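Side-chain contacts in 3-keto-5-aminohexanoate cleavage enzyme (PDB 3C6C), which probably catalyses the metal-dependent cleavage of 3-keto-5-aminohexanoate or a related beta-keto acid: residues A[29-34]-A[48-53]; A[38-43]-A[266-271]; A[272-277]-A[283-288]. All coordinates share one frame; numbering follows the deposited sequence. Where two conformers were deposited one is given.

How the contacts relate
The three contacts cluster around strands 23-29 and 264-266, which pair in the wall of a TIM beta/alpha-barrel. Contact 1 joins the loop leaving strand 23-29 to helix 47-60. Contact 2 links a later part of that loop to the turn after strand 264-266, so the segments of the two alternate along the chain; their centres are about 9 Å apart. Contact 3 follows both in sequence and ties the continuation of that turn to helix 282-295, with its centre about 9 Å from that of contact 2 and about 15 Å from that of contact 1. Backbone bonds of Ala29 to Val266 and Glu269 connect contacts 1 and 2 directly, next to the nickel ligand Glu269.

Contact 1 (A[29-34]-A[48-53]); sequences AVTGNA and AQIADA
Val30 and Thr31 press their methyl groups onto Ile50 and Ala53 of helix 47-60, within a beta-alpha unit of the TIM barrel, where the loop after strand 23-29 packs against the helix that follows it. The valine does most of the work. Its CG2 meets CG2 of Ile50 at 4.0 Å, while on the next turn of the helix CB of Ala53 comes within 3.9 Å of Val30 CB, a close approach that the small alanine side chain permits. With CG1 of Val30 anti to the carbonyl carbon (chi1 -66°), that methyl lies over the carbonyl group of Ala53.

Thr31 divides its two branches between different tasks. Its hydroxyl turns to the carbonyl oxygen of Pro44, a hydrogen bond within the same long loop, and its methyl is left to face the helix, crossing the isoleucine chain at about a right angle. Further out, Asn282 ND2 binds Val30 O and Arg70 binds Thr31 O, fixing the backbone from which both side chains project. Pro44 and Val87 of helix 81-92 also pack on Ile50. At the end of the isoleucine, CD1 of Ile50 stands 3.9 Å from CG2 of Thr31.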
ATOM      1  N   ALA A  29      18.234   7.972  22.221  1.00 16.08           N
ATOM      2  CA  ALA A  29      18.297   9.435  22.146  1.00 16.39           C
ATOM      3  C   ALA A  29      18.055   9.946  23.552  1.00 16.11           C
ATOM      4  O   ALA A  29      16.934  10.024  24.013  1.00 16.36           O
ATOM      5  CB  ALA A  29      17.247   9.990  21.162  1.00 15.23           C
ATOM      6  N   VAL A  30      19.150  10.257  24.245  1.00 14.92           N
ATOM      7  CA  VAL A  30      19.130  10.334  25.709  1.00 15.98           C
ATOM      8  C   VAL A  30      18.532  11.619  26.317  1.00 16.22           C
ATOM      9  O   VAL A  30      18.089  11.598  27.477  1.00 17.25           O
ATOM     10  CB  VAL A  30      20.514  10.049  26.348  1.00 15.75           C
ATOM     11  CG1 VAL A  30      20.924   8.581  26.099  1.00 15.31           C
ATOM     12  CG2 VAL A  30      21.561  11.040  25.846  1.00 16.41           C
ATOM     13  N   THR A  31      18.503  12.734  25.574  1.00 17.64           N
ATOM     14  CA  THR A  31      17.977  13.972  26.201  1.00 16.13           C
ATOM     15  C   THR A  31      17.306  14.963  25.240  1.00 16.09           C
ATOM     16  O   THR A  31      16.294  15.560  25.559  1.00 17.09           O
ATOM     17  CB  THR A  31      19.080  14.673  27.075  1.00 19.65           C
ATOM     18  OG1 THR A  31      18.455  15.668  27.896  1.00 17.21           O
ATOM     19  CG2 THR A  31      20.223  15.301  26.234  1.00 17.25           C
ATOM     20  N   GLY A  32      17.930  15.182  24.093  1.00 17.27           N
ATOM     21  CA  GLY A  32      17.419  16.109  23.127  1.00 18.05           C
ATOM     22  C   GLY A  32      17.514  17.547  23.584  1.00 17.89           C
ATOM     23  O   GLY A  32      18.214  17.873  24.523  1.00 18.02           O
ATOM     24  N   ASN A  33      16.764  18.397  22.888  1.00 18.96           N
ATOM     25  CA  ASN A  33      16.763  19.839  23.198  1.00 21.82           C
ATOM     26  C   ASN A  33      15.355  20.434  23.342  1.00 23.32           C
ATOM     27  O   ASN A  33      15.197  21.635  23.467  1.00 23.89           O
ATOM     28  CB  ASN A  33      17.592  20.631  22.190  1.00 24.28           C
ATOM     29  CG  ASN A  33      19.105  20.652  22.537  1.00 30.52           C
ATOM     30  OD1 ASN A  33      19.943  20.489  21.655  1.00 37.26           O
ATOM     31  ND2 ASN A  33      19.437  20.786  23.826  1.00 29.19           N
ATOM     32  N   ALA A  34      14.330  19.587  23.347  1.00 18.85           N
ATOM     33  CA  ALA A  34      12.977  20.053  23.711  1.00 20.34           C
ATOM     34  C   ALA A  34      13.015  20.613  25.141  1.00 20.44           C
ATOM     35  O   ALA A  34      13.776  20.166  25.978  1.00 20.09           O
ATOM     36  CB  ALA A  34      11.946  18.926  23.584  1.00 21.58           C
ATOM     37  N   ALA A  48      27.685  15.369  32.606  1.00 19.70           N
ATOM     38  CA  ALA A  48      27.905  14.177  33.404  1.00 16.12           C
ATOM     39  C   ALA A  48      26.621  13.335  33.394  1.00 15.90           C
ATOM     40  O   ALA A  48      26.671  12.115  33.265  1.00 16.94           O
ATOM     41  CB  ALA A  48      28.323  14.523  34.862  1.00 18.34           C
ATOM     42  N   GLN A  49      25.482  14.000  33.526  1.00 17.49           N
ATOM     43  CA  GLN A  49      24.177  13.302  33.550  1.00 16.26           C
ATOM     44  C   GLN A  49      23.889  12.681  32.185  1.00 16.86           C
ATOM     45  O   GLN A  49      23.337  11.568  32.055  1.00 16.96           O
ATOM     46  CB  GLN A  49      23.044  14.245  33.947  1.00 17.35           C
ATOM     47  CG  GLN A  49      23.070  14.620  35.421  1.00 18.75           C
ATOM     48  CD  GLN A  49      22.266  15.841  35.738  1.00 22.26           C
ATOM     49  OE1 GLN A  49      21.857  16.581  34.848  1.00 19.50           O
ATOM     50  NE2 GLN A  49      22.069  16.097  37.031  1.00 29.12           N
ATOM     51  N   ILE A  50      24.283  13.411  31.162  1.00 16.49           N
ATOM     52  CA  ILE A  50      24.035  12.976  29.766  1.00 16.97           C
ATOM     53  C   ILE A  50      24.911  11.769  29.431  1.00 17.68           C
ATOM     54  O   ILE A  50      24.448  10.803  28.868  1.00 16.27           O
ATOM     55  CB  ILE A  50      24.242  14.147  28.765  1.00 16.80           C
ATOM     56  CG1 ILE A  50      23.156  15.201  28.984  1.00 17.28           C
ATOM     57  CG2 ILE A  50      24.232  13.664  27.326  1.00 15.22           C
ATOM     58  CD1 ILE A  50      23.351  16.518  28.277  1.00 17.91           C
ATOM     59  N   ALA A  51      26.173  11.823  29.842  1.00 17.82           N
ATOM     60  CA  ALA A  51      27.086  10.685  29.697  1.00 17.71           C
ATOM     61  C   ALA A  51      26.556   9.506  30.493  1.00 15.71           C
ATOM     62  O   ALA A  51      26.543   8.374  30.014  1.00 16.99           O
ATOM     63  CB  ALA A  51      28.557  11.041  30.132  1.00 15.18           C
ATOM     64  N   ASP A  52      26.132   9.772  31.724  1.00 17.76           N
ATOM     65  CA  ASP A  52      25.617   8.705  32.597  1.00 16.79           C
ATOM     66  C   ASP A  52      24.444   7.998  31.898  1.00 17.46           C
ATOM     67  O   ASP A  52      24.303   6.777  31.955  1.00 20.40           O
ATOM     68  CB  ASP A  52      25.124   9.257  33.961  1.00 19.45           C
ATOM     69  CG  ASP A  52      26.272   9.570  34.937  1.00 26.99           C
ATOM     70  OD1 ASP A  52      27.439   9.241  34.641  1.00 25.91           O
ATOM     71  OD2 ASP A  52      25.974  10.172  36.002  1.00 24.81           O
ATOM     72  N   ALA A  53      23.636   8.785  31.199  1.00 16.14           N
ATOM     73  CA  ALA A  53      22.427   8.279  30.513  1.00 16.00           C
ATOM     74  C   ALA A  53      22.837   7.403  29.328  1.00 16.95           C
ATOM     75  O   ALA A  53      22.201   6.401  29.036  1.00 17.84           O
ATOM     76  CB  ALA A  53      21.513   9.445  30.058  1.00 17.17           C
TER

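Contact 2 (A[38-43]-A[266-271]); sequences PKHPSM and VGLEDN. With NI (nickel (II) ion), chain B; EDO (1,2-ethanediol), chain F.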
ATOM      1  N   PRO A  38      10.686  20.073  34.450  1.00 22.15           N
ATOM      2  CA  PRO A  38      11.327  19.790  35.735  1.00 22.36           C
ATOM      3  C   PRO A  38      10.529  18.859  36.663  1.00 20.24           C
ATOM      4  O   PRO A  38      11.019  18.474  37.724  1.00 22.76           O
ATOM      5  CB  PRO A  38      11.539  21.185  36.364  1.00 21.74           C
ATOM      6  CG  PRO A  38      10.988  22.155  35.461  1.00 25.76           C
ATOM      7  CD  PRO A  38      10.375  21.494  34.263  1.00 21.80           C
ATOM      8  N   LYS A  39       9.329  18.479  36.253  1.00 17.78           N
ATOM      9  CA  LYS A  39       8.617  17.388  36.961  1.00 18.14           C
ATOM     10  C   LYS A  39       9.300  16.031  36.750  1.00 16.73           C
ATOM     11  O   LYS A  39       9.186  15.127  37.579  1.00 19.09           O
ATOM     12  CB  LYS A  39       7.163  17.288  36.544  1.00 20.24           C
ATOM     13  CG  LYS A  39       6.368  18.401  37.136  1.00 21.83           C
ATOM     14  CD  LYS A  39       4.892  18.280  36.842  1.00 30.93           C
ATOM     15  CE  LYS A  39       4.129  19.356  37.615  1.00 33.37           C
ATOM     16  NZ  LYS A  39       2.647  19.161  37.577  1.00 41.94           N
ATOM     17  N   HIS A  40      10.042  15.931  35.659  1.00 17.85           N
ATOM     18  CA  HIS A  40      10.846  14.719  35.403  1.00 18.20           C
ATOM     19  C   HIS A  40      12.094  14.745  36.298  1.00 18.56           C
ATOM     20  O   HIS A  40      12.965  15.578  36.130  1.00 20.12           O
ATOM     21  CB  HIS A  40      11.240  14.566  33.938  1.00 15.29           C
ATOM     22  CG  HIS A  40      11.838  13.221  33.640  1.00 15.44           C
ATOM     23  ND1 HIS A  40      12.897  12.717  34.370  1.00 17.73           N
ATOM     24  CD2 HIS A  40      11.521  12.265  32.723  1.00 19.28           C
ATOM     25  CE1 HIS A  40      13.207  11.511  33.914  1.00 18.90           C
ATOM     26  NE2 HIS A  40      12.385  11.207  32.922  1.00 15.61           N
ATOM     27  N   PRO A  41      12.182  13.830  37.264  1.00 20.95           N
ATOM     28  CA  PRO A  41      13.145  14.008  38.353  1.00 20.68           C
ATOM     29  C   PRO A  41      14.573  13.602  38.051  1.00 21.18           C
ATOM     30  O   PRO A  41      15.451  13.755  38.894  1.00 22.39           O
ATOM     31  CB  PRO A  41      12.575  13.113  39.453  1.00 22.07           C
ATOM     32  CG  PRO A  41      11.848  12.053  38.709  1.00 21.17           C
ATOM     33  CD  PRO A  41      11.268  12.699  37.511  1.00 21.25           C
ATOM     34  N   SER A  42      14.786  13.063  36.859  1.00 20.42           N
ATOM     35  CA  SER A  42      16.113  12.575  36.456  1.00 19.68           C
ATOM     36  C   SER A  42      16.465  12.940  35.026  1.00 20.01           C
ATOM     37  O   SER A  42      17.284  12.292  34.394  1.00 21.64           O
ATOM     38  CB  SER A  42      16.256  11.049  36.649  1.00 23.43           C
ATOM     39  OG  SER A  42      15.303  10.328  35.889  1.00 21.77           O
HETATM   40  N   MSE A  43      15.877  14.012  34.528  1.00 20.96           N
HETATM   41  CA  MSE A  43      16.171  14.466  33.165  1.00 19.42           C
HETATM   42  C   MSE A  43      17.683  14.738  33.032  1.00 21.98           C
HETATM   43  O   MSE A  43      18.223  15.450  33.874  1.00 20.74           O
HETATM   44  CB  MSE A  43      15.397  15.730  32.824  1.00 19.73           C
HETATM   45  CG  MSE A  43      15.369  16.015  31.357  1.00 21.10           C
HETATM   46 SE   MSE A  43      14.328  14.682  30.377  0.75 12.63          SE
HETATM   47  CE  MSE A  43      14.890  15.112  28.681  1.00 17.77           C
ATOM     48  N   VAL A 266      14.650   4.757  20.675  1.00 15.48           N
ATOM     49  CA  VAL A 266      13.905   5.222  21.828  1.00 16.57           C
ATOM     50  C   VAL A 266      14.700   6.266  22.590  1.00 16.74           C
ATOM     51  O   VAL A 266      15.774   6.671  22.155  1.00 17.54           O
ATOM     52  CB  VAL A 266      13.463   4.035  22.755  1.00 19.12           C
ATOM     53  CG1 VAL A 266      12.551   3.044  21.971  1.00 14.94           C
ATOM     54  CG2 VAL A 266      14.641   3.298  23.420  1.00 15.90           C
ATOM     55  N   GLY A 267      14.147   6.704  23.722  1.00 17.43           N
ATOM     56  CA  GLY A 267      14.828   7.691  24.561  1.00 17.00           C
ATOM     57  C   GLY A 267      14.012   8.880  25.001  1.00 16.69           C
ATOM     58  O   GLY A 267      13.001   9.211  24.419  1.00 17.56           O
ATOM     59  N   LEU A 268      14.541   9.555  26.022  1.00 17.12           N
ATOM     60  CA  LEU A 268      13.880  10.711  26.629  1.00 16.47           C
ATOM     61  C   LEU A 268      13.813  11.932  25.700  1.00 17.32           C
ATOM     62  O   LEU A 268      13.033  12.853  25.942  1.00 17.99           O
ATOM     63  CB  LEU A 268      14.544  11.079  27.964  1.00 16.12           C
ATOM     64  CG  LEU A 268      14.451  10.038  29.075  1.00 16.02           C
ATOM     65  CD1 LEU A 268      15.228  10.539  30.298  1.00 15.16           C
ATOM     66  CD2 LEU A 268      12.991   9.760  29.404  1.00 17.92           C
ATOM     67  N   GLU A 269      14.645  11.928  24.652  1.00 17.80           N
ATOM     68  CA  GLU A 269      14.582  12.966  23.626  1.00 16.39           C
ATOM     69  C   GLU A 269      13.193  12.983  22.983  1.00 18.75           C
ATOM     70  O   GLU A 269      12.667  14.033  22.598  1.00 17.98           O
ATOM     71  CB  GLU A 269      15.663  12.763  22.545  1.00 17.18           C
ATOM     72  CG  GLU A 269      15.507  13.696  21.364  1.00 16.93           C
ATOM     73  CD  GLU A 269      16.776  13.808  20.531  1.00 21.47           C
ATOM     74  OE1 GLU A 269      17.863  13.399  20.991  1.00 20.92           O
ATOM     75  OE2 GLU A 269      16.676  14.304  19.401  1.00 20.76           O
ATOM     76  N   ASP A 270      12.590  11.803  22.899  1.00 17.61           N
ATOM     77  CA  ASP A 270      11.371  11.574  22.106  1.00 17.46           C
ATOM     78  C   ASP A 270      10.099  11.330  22.925  1.00 16.71           C
ATOM     79  O   ASP A 270       9.001  11.494  22.424  1.00 16.90           O
ATOM     80  CB  ASP A 270      11.545  10.376  21.168  1.00 19.15           C
ATOM     81  CG  ASP A 270      12.700  10.526  20.223  1.00 17.60           C
ATOM     82  OD1 ASP A 270      13.019  11.680  19.827  1.00 19.21           O
ATOM     83  OD2 ASP A 270      13.292   9.469  19.860  1.00 19.00           O
ATOM     84  N   ASN A 271      10.287  10.923  24.170  1.00 16.00           N
ATOM     85  CA  ASN A 271       9.208  10.519  25.050  1.00 19.29           C
ATOM     86  C   ASN A 271       9.675  10.473  26.481  1.00 17.18           C
ATOM     87  O   ASN A 271      10.662   9.818  26.775  1.00 17.31           O
ATOM     88  CB  ASN A 271       8.725   9.112  24.655  1.00 16.96           C
ATOM     89  CG  ASN A 271       7.805   8.507  25.694  1.00 19.06           C
ATOM     90  OD1 ASN A 271       6.871   9.163  26.175  1.00 16.37           O
ATOM     91  ND2 ASN A 271       8.051   7.264  26.028  1.00 20.53           N
TER
HETATM   92 NI    NI B 298      18.268  14.780  17.964  0.70 21.29          NI
HETATM   93  C1  EDO F 302      11.491   8.786  36.897  1.00 51.79           C
HETATM   94  O1  EDO F 302      10.743   8.465  38.087  1.00 50.48           O
HETATM   95  C2  EDO F 302      12.806   8.028  36.880  1.00 47.04           C
HETATM   96  O2  EDO F 302      13.834   8.849  37.451  1.00 39.74           O
HETATM   97  O   HOH W   1      16.740  16.309  17.620  1.00 33.59           O
HETATM   98  O   HOH W   2      19.169  15.618  16.262  1.00 24.14           O
HETATM   99  O   HOH W   3      17.094  13.674  16.192  1.00 24.33           O
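Two loops of the TIM barrel meet here beside its metal site, and the side chain that joins them, Leu268, immediately precedes the nickel ligand Glu269. The leucine reaches toward the loop between strand 23-29 and helix 47-60 and touches two residues there. Its forked end straddles one ring atom of His40: CD1 and CD2 of Leu268 both lie 3.9 Å from His40 NE2, with the two side chains crossing at about a right angle. Closer to the backbone, the selenomethionine Met43 slides past the leucine in the opposite direction. A bend at chi2 (67°) turns its end back toward the turn, where CE lies 4.1 Å from CB of Leu268 and also near the leucine carbonyl oxygen.

The imidazole is held at both nitrogens. Ser42 N donates to His40 ND1 over 3.1 Å, nearly in the ring plane and with an angle of 161° at the hydrogen, while NE2 bonds to the carbonyl oxygen of Ala280. With ND1 acting as acceptor, the tautomer protonated on NE2 is the probable one, which suits the bond to Ala280 O. The ring of Phe279 also meets that of His40, and Ser42 OG shares a hydrogen bond of 2.6 Å with O2 of a 1,2-ethanediol, probably from the crystallisation liquor.

Glu269 points away from the loop 38-43. Its chain is extended, with CG anti to the backbone N (chi1 172°), and carries OE2 to the nickel at 2.2 Å, while OE1 stays 3.4 Å from the ion. His66, His68 and three waters complete six ligands. Zinc is the assigned cofactor and probably binds at the same place. Two histidines and a glutamate from barrel strands and their following loops, with waters filling the remaining positions, form the metal centre of this TIM-barrel enzyme.

Contact 3 (A[272-277]-A[283-288]); sequences LYLSRG and GQLVER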
ATOM      1  N   LEU A 272       8.961  11.167  27.371  1.00 17.62           N
ATOM      2  CA  LEU A 272       9.329  11.180  28.790  1.00 16.79           C
ATOM      3  C   LEU A 272       8.735  10.057  29.653  1.00 18.90           C
ATOM      4  O   LEU A 272       9.149   9.854  30.799  1.00 17.61           O
ATOM      5  CB  LEU A 272       8.938  12.527  29.411  1.00 15.80           C
ATOM      6  CG  LEU A 272       9.590  13.789  28.830  1.00 18.32           C
ATOM      7  CD1 LEU A 272       9.184  14.989  29.716  1.00 18.62           C
ATOM      8  CD2 LEU A 272      11.099  13.697  28.732  1.00 18.38           C
ATOM      9  N   TYR A 273       7.755   9.341  29.107  1.00 18.79           N
ATOM     10  CA  TYR A 273       6.884   8.468  29.909  1.00 20.04           C
ATOM     11  C   TYR A 273       6.996   6.973  29.646  1.00 22.24           C
ATOM     12  O   TYR A 273       6.983   6.505  28.509  1.00 22.01           O
ATOM     13  CB  TYR A 273       5.416   8.885  29.734  1.00 19.20           C
ATOM     14  CG  TYR A 273       5.143  10.291  30.185  1.00 19.67           C
ATOM     15  CD1 TYR A 273       4.900  10.570  31.519  1.00 22.53           C
ATOM     16  CD2 TYR A 273       5.150  11.338  29.279  1.00 23.69           C
ATOM     17  CE1 TYR A 273       4.651  11.874  31.934  1.00 25.82           C
ATOM     18  CE2 TYR A 273       4.904  12.630  29.682  1.00 23.30           C
ATOM     19  CZ  TYR A 273       4.647  12.887  30.999  1.00 26.86           C
ATOM     20  OH  TYR A 273       4.422  14.202  31.368  1.00 34.20           O
ATOM     21  N   LEU A 274       7.052   6.236  30.753  1.00 20.73           N
ATOM     22  CA  LEU A 274       7.121   4.773  30.691  1.00 23.34           C
ATOM     23  C   LEU A 274       5.702   4.309  30.434  1.00 26.99           C
ATOM     24  O   LEU A 274       5.438   3.411  29.643  1.00 29.27           O
ATOM     25  CB  LEU A 274       7.688   4.196  31.987  1.00 22.53           C
ATOM     26  CG  LEU A 274       7.977   2.700  31.961  1.00 28.23           C
ATOM     27  CD1 LEU A 274       9.052   2.362  30.932  1.00 26.50           C
ATOM     28  CD2 LEU A 274       8.354   2.220  33.376  1.00 30.40           C
ATOM     29  N   SER A 275       4.805   4.981  31.124  1.00 27.15           N
ATOM     30  CA  SER A 275       3.368   4.803  30.970  1.00 27.85           C
ATOM     31  C   SER A 275       2.637   6.046  31.355  1.00 29.68           C
ATOM     32  O   SER A 275       3.231   7.050  31.742  1.00 29.70           O
ATOM     33  CB  SER A 275       2.846   3.620  31.804  1.00 28.54           C
ATOM     34  OG  SER A 275       3.102   3.770  33.186  1.00 30.75           O
ATOM     35  N   ARG A 276       1.321   5.969  31.268  1.00 31.05           N
ATOM     36  CA  ARG A 276       0.500   7.156  31.532  1.00 30.72           C
ATOM     37  C   ARG A 276       0.788   7.683  32.937  1.00 30.42           C
ATOM     38  O   ARG A 276       0.594   6.998  33.941  1.00 31.70           O
ATOM     39  CB  ARG A 276      -1.005   6.875  31.331  1.00 32.73           C
ATOM     40  N   GLY A 277       1.277   8.915  32.972  1.00 29.46           N
ATOM     41  CA  GLY A 277       1.590   9.609  34.205  1.00 28.71           C
ATOM     42  C   GLY A 277       2.839   9.145  34.939  1.00 28.68           C
ATOM     43  O   GLY A 277       3.097   9.584  36.065  1.00 30.96           O
ATOM     44  N   GLY A 283      17.229   3.941  30.372  1.00 15.58           N
ATOM     45  CA  GLY A 283      17.427   2.499  30.529  1.00 16.02           C
ATOM     46  C   GLY A 283      16.151   1.704  30.458  1.00 14.95           C
ATOM     47  O   GLY A 283      16.071   0.633  29.849  1.00 16.68           O
ATOM     48  N   GLN A 284      15.117   2.247  31.071  1.00 16.36           N
ATOM     49  CA  GLN A 284      13.834   1.540  31.092  1.00 16.50           C
ATOM     50  C   GLN A 284      13.245   1.457  29.678  1.00 15.70           C
ATOM     51  O   GLN A 284      12.666   0.465  29.271  1.00 15.03           O
ATOM     52  CB  GLN A 284      12.866   2.236  32.053  1.00 17.90           C
ATOM     53  CG  GLN A 284      13.233   1.981  33.467  1.00 15.67           C
ATOM     54  CD  GLN A 284      12.543   2.896  34.453  1.00 22.07           C
ATOM     55  OE1 GLN A 284      11.881   3.855  34.083  1.00 19.30           O
ATOM     56  NE2 GLN A 284      12.738   2.606  35.736  1.00 28.11           N
ATOM     57  N   LEU A 285      13.409   2.523  28.935  1.00 14.48           N
ATOM     58  CA  LEU A 285      12.886   2.602  27.556  1.00 16.15           C
ATOM     59  C   LEU A 285      13.621   1.613  26.660  1.00 14.76           C
ATOM     60  O   LEU A 285      13.017   0.909  25.863  1.00 16.23           O
ATOM     61  CB  LEU A 285      12.962   4.026  27.002  1.00 17.30           C
ATOM     62  CG  LEU A 285      12.080   5.083  27.676  1.00 15.70           C
ATOM     63  CD1 LEU A 285      12.354   6.475  27.057  1.00 15.10           C
ATOM     64  CD2 LEU A 285      10.556   4.698  27.635  1.00 17.83           C
ATOM     65  N   VAL A 286      14.943   1.550  26.830  1.00 15.18           N
ATOM     66  CA  VAL A 286      15.773   0.598  26.100  1.00 16.41           C
ATOM     67  C   VAL A 286      15.361  -0.825  26.457  1.00 15.47           C
ATOM     68  O   VAL A 286      15.245  -1.696  25.603  1.00 16.21           O
ATOM     69  CB  VAL A 286      17.298   0.814  26.359  1.00 15.08           C
ATOM     70  CG1 VAL A 286      18.103  -0.333  25.739  1.00 17.54           C
ATOM     71  CG2 VAL A 286      17.804   2.179  25.769  1.00 14.89           C
ATOM     72  N   GLU A 287      15.139  -1.068  27.743  1.00 17.42           N
ATOM     73  CA  GLU A 287      14.803  -2.420  28.219  1.00 17.92           C
ATOM     74  C   GLU A 287      13.492  -2.883  27.619  1.00 17.58           C
ATOM     75  O   GLU A 287      13.346  -4.022  27.151  1.00 17.08           O
ATOM     76  CB  GLU A 287      14.717  -2.444  29.740  1.00 18.32           C
ATOM     77  CG  GLU A 287      14.250  -3.755  30.302  1.00 26.83           C
ATOM     78  CD  GLU A 287      14.126  -3.708  31.834  1.00 40.82           C
ATOM     79  OE1 GLU A 287      13.987  -2.585  32.398  1.00 49.39           O
ATOM     80  OE2 GLU A 287      14.168  -4.796  32.456  1.00 46.98           O
ATOM     81  N   ARG A 288      12.548  -1.963  27.545  1.00 17.26           N
ATOM     82  CA  ARG A 288      11.203  -2.278  27.019  0.50 17.27           C
ATOM     83  C   ARG A 288      11.276  -2.647  25.541  1.00 17.38           C
ATOM     84  O   ARG A 288      10.691  -3.629  25.100  1.00 17.97           O
ATOM     85  CB  ARG A 288      10.218  -1.120  27.252  0.50 18.71           C
ATOM     86  CG  ARG A 288       8.865  -1.254  26.534  0.50 17.39           C
ATOM     87  CD  ARG A 288       7.770  -0.429  27.240  0.50 25.01           C
ATOM     88  NE  ARG A 288       7.703  -0.893  28.621  0.50 28.22           N
ATOM     89  CZ  ARG A 288       6.877  -0.441  29.556  0.50 23.36           C
ATOM     90  NH1 ARG A 288       6.034   0.544  29.302  0.50 26.30           N
ATOM     91  NH2 ARG A 288       6.925  -0.978  30.765  0.50 27.84           N
TER
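Leu274 sets its CD1 methyl over one face of the Arg288 guanidinium, the central feature of this surface contact between the loop after strand 264-266 and helix 282-295 of the barrel. That methyl sits over the middle of the planar group, 3.8 Å from CZ of Arg288, and the two side chains run obliquely to each other. In the conformer described, one of two for this arginine, a bend at chi3 (-57°) swings its flat end round beneath the methyl. From one helical turn earlier, Gln284 crosses the leucine at about a right angle: its CB is 4.0 Å from Leu274 CD1, and OE1 approaches CD2 of the same leucine. Leu285 contributes at longer range, with its CD2 4.3 Å from Leu274 CD1, while its other surroundings include Met251 of helix 250-260.

At Leu274 and Ser275 the chain forms a classic beta bulge opposite Val278. Arg288 also packs on His295 of a second subunit, so the contact reaches an interface of the assembly. In this conformer NH1 of Arg288 comes close to Leu274 O, but at an angle too poor for a hydrogen bond. The leucine therefore meets the arginine mainly through dispersion over the guanidinium face; any electrostatic attraction to that carbonyl oxygen remains tentative.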